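Local coordinates for heme-binding protein A / AI-2 binding protein A (Helicobacter pylori SS1, PDB 6OFQ), which probably serves as a type II periplasmic binding protein that captures peptides for an ABC transporter, here holding the peptide STSA, at residues N282-L296 with Y497-S511. Residues are numbered along the deposited sequence; the frame is centred on the assembly and turned at random.
Sequences NIVVDKSAGLLASWL and YVPLAYPYSVVPHLS
His509 turns its ring edge to Asp286, donating a hydrogen bond from NE2 to OD1 (2.8 Å) that lies almost in the ring plane yet reaches OD1 from well above the carboxylate plane; ring and carboxylate stand 76° apart. With chi1 at 58°, the imidazole is held between its own backbone N and carbonyl carbon, where one face receives Val284, whose CB makes a CH-pi contact, while ND1 donates to the carbonyl O of Leu510. On the opposite face of this antiparallel pairing, Val285 CG1 presses against Val506 CG1 at a tight 3.5 Å, and Pro508 lies alongside Val285; helix 274-278 packs against this apolar side.

The strands part around Gly290, where one water accepts from Leu292 N and lies within hydrogen-bonding distance of Pro503 O. Pairing then resumes with the register shifted, and a classic beta bulge follows: Ser294 O accepts from both Leu500 N (3.1 Å) and Ala501 N (3.0 Å). Beyond it, Tyr497 turns its edge toward the face of the Trp295 five-membered ring in an offset edge-to-face pair, planes at 88° and centroids 5.2 Å apart, and Trp443 meets both rings. The two chain segments run antiparallel between the lobes, which is consistent with the interdomain hinge of type II binding proteins. Two-sided gripping of His509 probably stabilises its doubly protonated, cationic form beside Asp286.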
# COMPACT_ATOMS: atom_id res chain seq x y z
N ASN A 282 -2.17 13.63 28.06
CA ASN A 282 -2.20 14.27 26.75
C ASN A 282 -1.87 13.34 25.59
O ASN A 282 -1.59 13.85 24.49
CB ASN A 282 -1.18 15.40 26.67
CG ASN A 282 -1.35 16.43 27.74
OD1 ASN A 282 -2.47 16.84 28.07
ND2 ASN A 282 -0.22 16.90 28.25
N ILE A 283 -1.93 12.02 25.78
CA ILE A 283 -1.71 11.10 24.66
C ILE A 283 -2.96 10.29 24.49
O ILE A 283 -3.57 9.88 25.49
CB ILE A 283 -0.47 10.23 24.86
CG1 ILE A 283 0.75 11.15 24.72
CG2 ILE A 283 -0.46 9.00 23.93
CD1 ILE A 283 2.08 10.54 25.07
N VAL A 284 -3.34 10.07 23.25
CA VAL A 284 -4.52 9.27 22.83
C VAL A 284 -3.88 8.20 21.94
O VAL A 284 -3.00 8.51 21.12
CB VAL A 284 -5.54 10.15 22.08
CG1 VAL A 284 -6.61 9.42 21.25
CG2 VAL A 284 -6.21 11.09 23.09
N VAL A 285 -4.42 6.99 21.97
CA VAL A 285 -3.99 5.97 21.04
C VAL A 285 -5.25 5.57 20.28
O VAL A 285 -6.12 4.87 20.83
CB VAL A 285 -3.35 4.78 21.72
CG1 VAL A 285 -2.95 3.74 20.69
CG2 VAL A 285 -2.09 5.25 22.44
N ASP A 286 -5.31 5.94 18.99
CA ASP A 286 -6.46 5.52 18.18
C ASP A 286 -6.30 4.07 17.79
O ASP A 286 -5.18 3.59 17.53
CB ASP A 286 -6.42 6.29 16.84
CG ASP A 286 -6.68 7.77 16.92
OD1 ASP A 286 -7.03 8.26 18.00
OD2 ASP A 286 -6.68 8.39 15.83
N LYS A 287 -7.41 3.31 17.78
CA LYS A 287 -7.37 1.89 17.41
C LYS A 287 -8.58 1.56 16.59
O LYS A 287 -9.69 1.95 16.95
CB LYS A 287 -7.37 0.97 18.64
CG LYS A 287 -6.25 1.25 19.64
CD LYS A 287 -6.26 0.29 20.84
CE LYS A 287 -5.51 0.92 21.99
NZ LYS A 287 -6.32 2.03 22.59
N SER A 288 -8.34 0.86 15.48
CA SER A 288 -9.46 0.27 14.75
C SER A 288 -9.07 -1.03 14.07
O SER A 288 -7.91 -1.42 14.13
CB SER A 288 -9.99 1.27 13.72
OG SER A 288 -9.06 1.52 12.68
N ALA A 289 -10.05 -1.79 13.58
CA ALA A 289 -9.73 -3.13 13.13
C ALA A 289 -8.69 -3.27 12.05
O ALA A 289 -7.79 -4.14 12.00
CB ALA A 289 -11.00 -3.77 12.60
N GLY A 290 -8.82 -2.32 11.14
CA GLY A 290 -7.76 -2.13 10.10
C GLY A 290 -8.14 -2.79 8.77
O GLY A 290 -9.01 -3.67 8.67
N LEU A 291 -7.44 -2.40 7.73
CA LEU A 291 -7.52 -2.95 6.36
C LEU A 291 -6.18 -3.58 5.97
O LEU A 291 -5.79 -3.61 4.79
CB LEU A 291 -7.94 -1.94 5.31
CG LEU A 291 -9.40 -1.51 5.47
CD1 LEU A 291 -9.70 -0.28 4.66
CD2 LEU A 291 -10.25 -2.58 4.80
N LEU A 292 -5.51 -4.12 6.97
CA LEU A 292 -4.14 -4.62 6.88
C LEU A 292 -4.06 -6.12 6.96
O LEU A 292 -4.77 -6.77 7.73
CB LEU A 292 -3.35 -4.10 8.11
CG LEU A 292 -3.29 -2.58 8.28
CD1 LEU A 292 -3.07 -2.11 9.71
CD2 LEU A 292 -2.13 -2.12 7.42
N ALA A 293 -3.10 -6.72 6.25
CA ALA A 293 -2.77 -8.12 6.40
C ALA A 293 -1.25 -8.26 6.45
O ALA A 293 -0.54 -7.48 5.81
CB ALA A 293 -3.34 -8.99 5.29
N SER A 294 -0.76 -9.19 7.27
CA SER A 294 0.68 -9.48 7.44
C SER A 294 0.87 -10.99 7.39
O SER A 294 0.16 -11.73 8.04
CB SER A 294 1.11 -8.92 8.82
OG SER A 294 2.50 -9.14 9.00
N TRP A 295 1.90 -11.42 6.65
CA TRP A 295 2.05 -12.87 6.36
C TRP A 295 3.51 -13.19 6.08
O TRP A 295 4.34 -12.28 6.05
CB TRP A 295 1.12 -13.37 5.24
CG TRP A 295 1.39 -12.81 3.88
CD1 TRP A 295 2.20 -13.34 2.94
CD2 TRP A 295 0.93 -11.57 3.35
NE1 TRP A 295 2.22 -12.55 1.81
CE2 TRP A 295 1.43 -11.46 2.03
CE3 TRP A 295 0.09 -10.57 3.82
CZ2 TRP A 295 1.15 -10.36 1.22
CZ3 TRP A 295 -0.19 -9.51 3.02
CH2 TRP A 295 0.36 -9.39 1.75
N LEU A 296 3.79 -14.45 5.91
CA LEU A 296 5.11 -14.86 5.50
C LEU A 296 5.02 -15.29 4.04
O LEU A 296 4.26 -16.23 3.72
CB LEU A 296 5.57 -15.94 6.46
CG LEU A 296 6.99 -16.48 6.27
CD1 LEU A 296 8.05 -15.45 6.66
CD2 LEU A 296 7.19 -17.74 7.11
N TYR A 497 1.93 -19.65 1.22
CA TYR A 497 2.32 -18.61 2.16
C TYR A 497 1.98 -19.08 3.57
O TYR A 497 1.35 -20.13 3.71
CB TYR A 497 1.61 -17.28 1.89
CG TYR A 497 0.18 -17.08 2.24
CD1 TYR A 497 -0.82 -17.87 1.70
CD2 TYR A 497 -0.15 -15.98 2.98
CE1 TYR A 497 -2.18 -17.60 1.95
CE2 TYR A 497 -1.47 -15.73 3.30
CZ TYR A 497 -2.45 -16.47 2.69
OH TYR A 497 -3.76 -16.20 3.03
N VAL A 498 2.38 -18.34 4.60
CA VAL A 498 1.85 -18.56 5.92
C VAL A 498 1.08 -17.30 6.34
O VAL A 498 1.70 -16.26 6.64
CB VAL A 498 2.93 -18.81 6.96
CG1 VAL A 498 2.26 -19.16 8.26
CG2 VAL A 498 3.90 -19.92 6.55
N PRO A 499 -0.24 -17.34 6.43
CA PRO A 499 -1.00 -16.19 6.96
C PRO A 499 -0.64 -15.97 8.43
O PRO A 499 -0.53 -16.94 9.20
CB PRO A 499 -2.46 -16.59 6.83
CG PRO A 499 -2.47 -18.01 6.53
CD PRO A 499 -1.14 -18.45 6.04
N LEU A 500 -0.42 -14.71 8.83
CA LEU A 500 -0.09 -14.48 10.26
C LEU A 500 -1.22 -13.65 10.89
O LEU A 500 -2.02 -14.16 11.70
CB LEU A 500 1.27 -13.79 10.38
CG LEU A 500 2.45 -14.65 9.94
CD1 LEU A 500 3.65 -13.77 9.90
CD2 LEU A 500 2.64 -15.81 10.90
N ALA A 501 -1.36 -12.38 10.52
CA ALA A 501 -2.29 -11.52 11.26
C ALA A 501 -2.95 -10.47 10.40
O ALA A 501 -2.43 -10.03 9.38
CB ALA A 501 -1.53 -10.79 12.35
N TYR A 502 -4.14 -10.02 10.83
CA TYR A 502 -4.73 -8.75 10.47
C TYR A 502 -4.39 -7.81 11.62
O TYR A 502 -5.16 -7.81 12.60
CB TYR A 502 -6.25 -8.86 10.27
CG TYR A 502 -6.64 -9.94 9.30
CD1 TYR A 502 -6.12 -9.96 8.01
CD2 TYR A 502 -7.51 -10.95 9.69
CE1 TYR A 502 -6.50 -10.99 7.16
CE2 TYR A 502 -7.87 -12.01 8.86
CZ TYR A 502 -7.32 -12.03 7.58
OH TYR A 502 -7.63 -13.10 6.81
N PRO A 503 -3.33 -7.00 11.52
CA PRO A 503 -3.03 -6.15 12.67
C PRO A 503 -4.07 -5.06 12.82
O PRO A 503 -4.58 -4.54 11.82
CB PRO A 503 -1.68 -5.52 12.32
CG PRO A 503 -1.10 -6.43 11.29
CD PRO A 503 -2.27 -6.96 10.49
N TYR A 504 -4.39 -4.72 14.04
CA TYR A 504 -5.22 -3.56 14.26
C TYR A 504 -4.41 -2.31 13.85
O TYR A 504 -3.17 -2.32 13.90
CB TYR A 504 -5.50 -3.42 15.76
CG TYR A 504 -6.33 -4.50 16.36
CD1 TYR A 504 -7.07 -5.39 15.63
CD2 TYR A 504 -6.39 -4.58 17.74
CE1 TYR A 504 -7.82 -6.38 16.26
CE2 TYR A 504 -7.13 -5.54 18.38
CZ TYR A 504 -7.80 -6.45 17.65
OH TYR A 504 -8.56 -7.42 18.30
N SER A 505 -5.09 -1.27 13.40
CA SER A 505 -4.42 0.02 13.16
C SER A 505 -4.31 0.68 14.54
O SER A 505 -5.35 0.96 15.14
CB SER A 505 -5.20 0.97 12.25
OG SER A 505 -4.40 2.12 12.08
N VAL A 506 -3.10 1.03 14.95
CA VAL A 506 -2.82 1.54 16.29
C VAL A 506 -1.96 2.79 16.18
O VAL A 506 -0.81 2.67 15.72
CB VAL A 506 -2.17 0.51 17.22
CG1 VAL A 506 -1.95 1.11 18.62
CG2 VAL A 506 -3.02 -0.73 17.29
N VAL A 507 -2.54 3.97 16.44
CA VAL A 507 -1.87 5.25 16.11
C VAL A 507 -1.87 6.17 17.32
O VAL A 507 -2.85 6.83 17.62
CB VAL A 507 -2.51 5.94 14.89
CG1 VAL A 507 -1.84 7.32 14.73
CG2 VAL A 507 -2.34 5.15 13.64
N PRO A 508 -0.72 6.21 18.03
CA PRO A 508 -0.62 7.18 19.13
C PRO A 508 -0.40 8.62 18.69
O PRO A 508 0.28 8.87 17.67
CB PRO A 508 0.67 6.72 19.84
CG PRO A 508 0.97 5.34 19.33
CD PRO A 508 0.46 5.35 17.91
N HIS A 509 -1.07 9.56 19.35
CA HIS A 509 -0.87 10.95 19.04
C HIS A 509 -1.18 11.81 20.23
O HIS A 509 -1.76 11.37 21.21
CB HIS A 509 -1.71 11.37 17.83
CG HIS A 509 -3.17 11.15 18.01
ND1 HIS A 509 -4.03 12.07 18.57
CD2 HIS A 509 -3.93 10.07 17.74
CE1 HIS A 509 -5.26 11.59 18.57
NE2 HIS A 509 -5.21 10.37 18.10
N LEU A 510 -0.70 13.05 20.18
CA LEU A 510 -1.15 14.00 21.19
C LEU A 510 -2.65 14.29 21.13
O LEU A 510 -3.23 14.28 20.04
CB LEU A 510 -0.32 15.31 21.10
CG LEU A 510 1.17 15.17 21.16
CD1 LEU A 510 1.85 16.50 20.92
CD2 LEU A 510 1.66 14.62 22.48
N SER A 511 -3.25 14.52 22.30
CA SER A 511 -4.68 14.82 22.38
C SER A 511 -5.11 16.03 21.57
O SER A 511 -6.23 16.03 21.03
CB SER A 511 -5.13 14.97 23.83
OG SER A 511 -4.42 16.03 24.44
O HOH W 1 -7.82 -6.66 12.61
O HOH W 2 -6.25 -5.26 9.59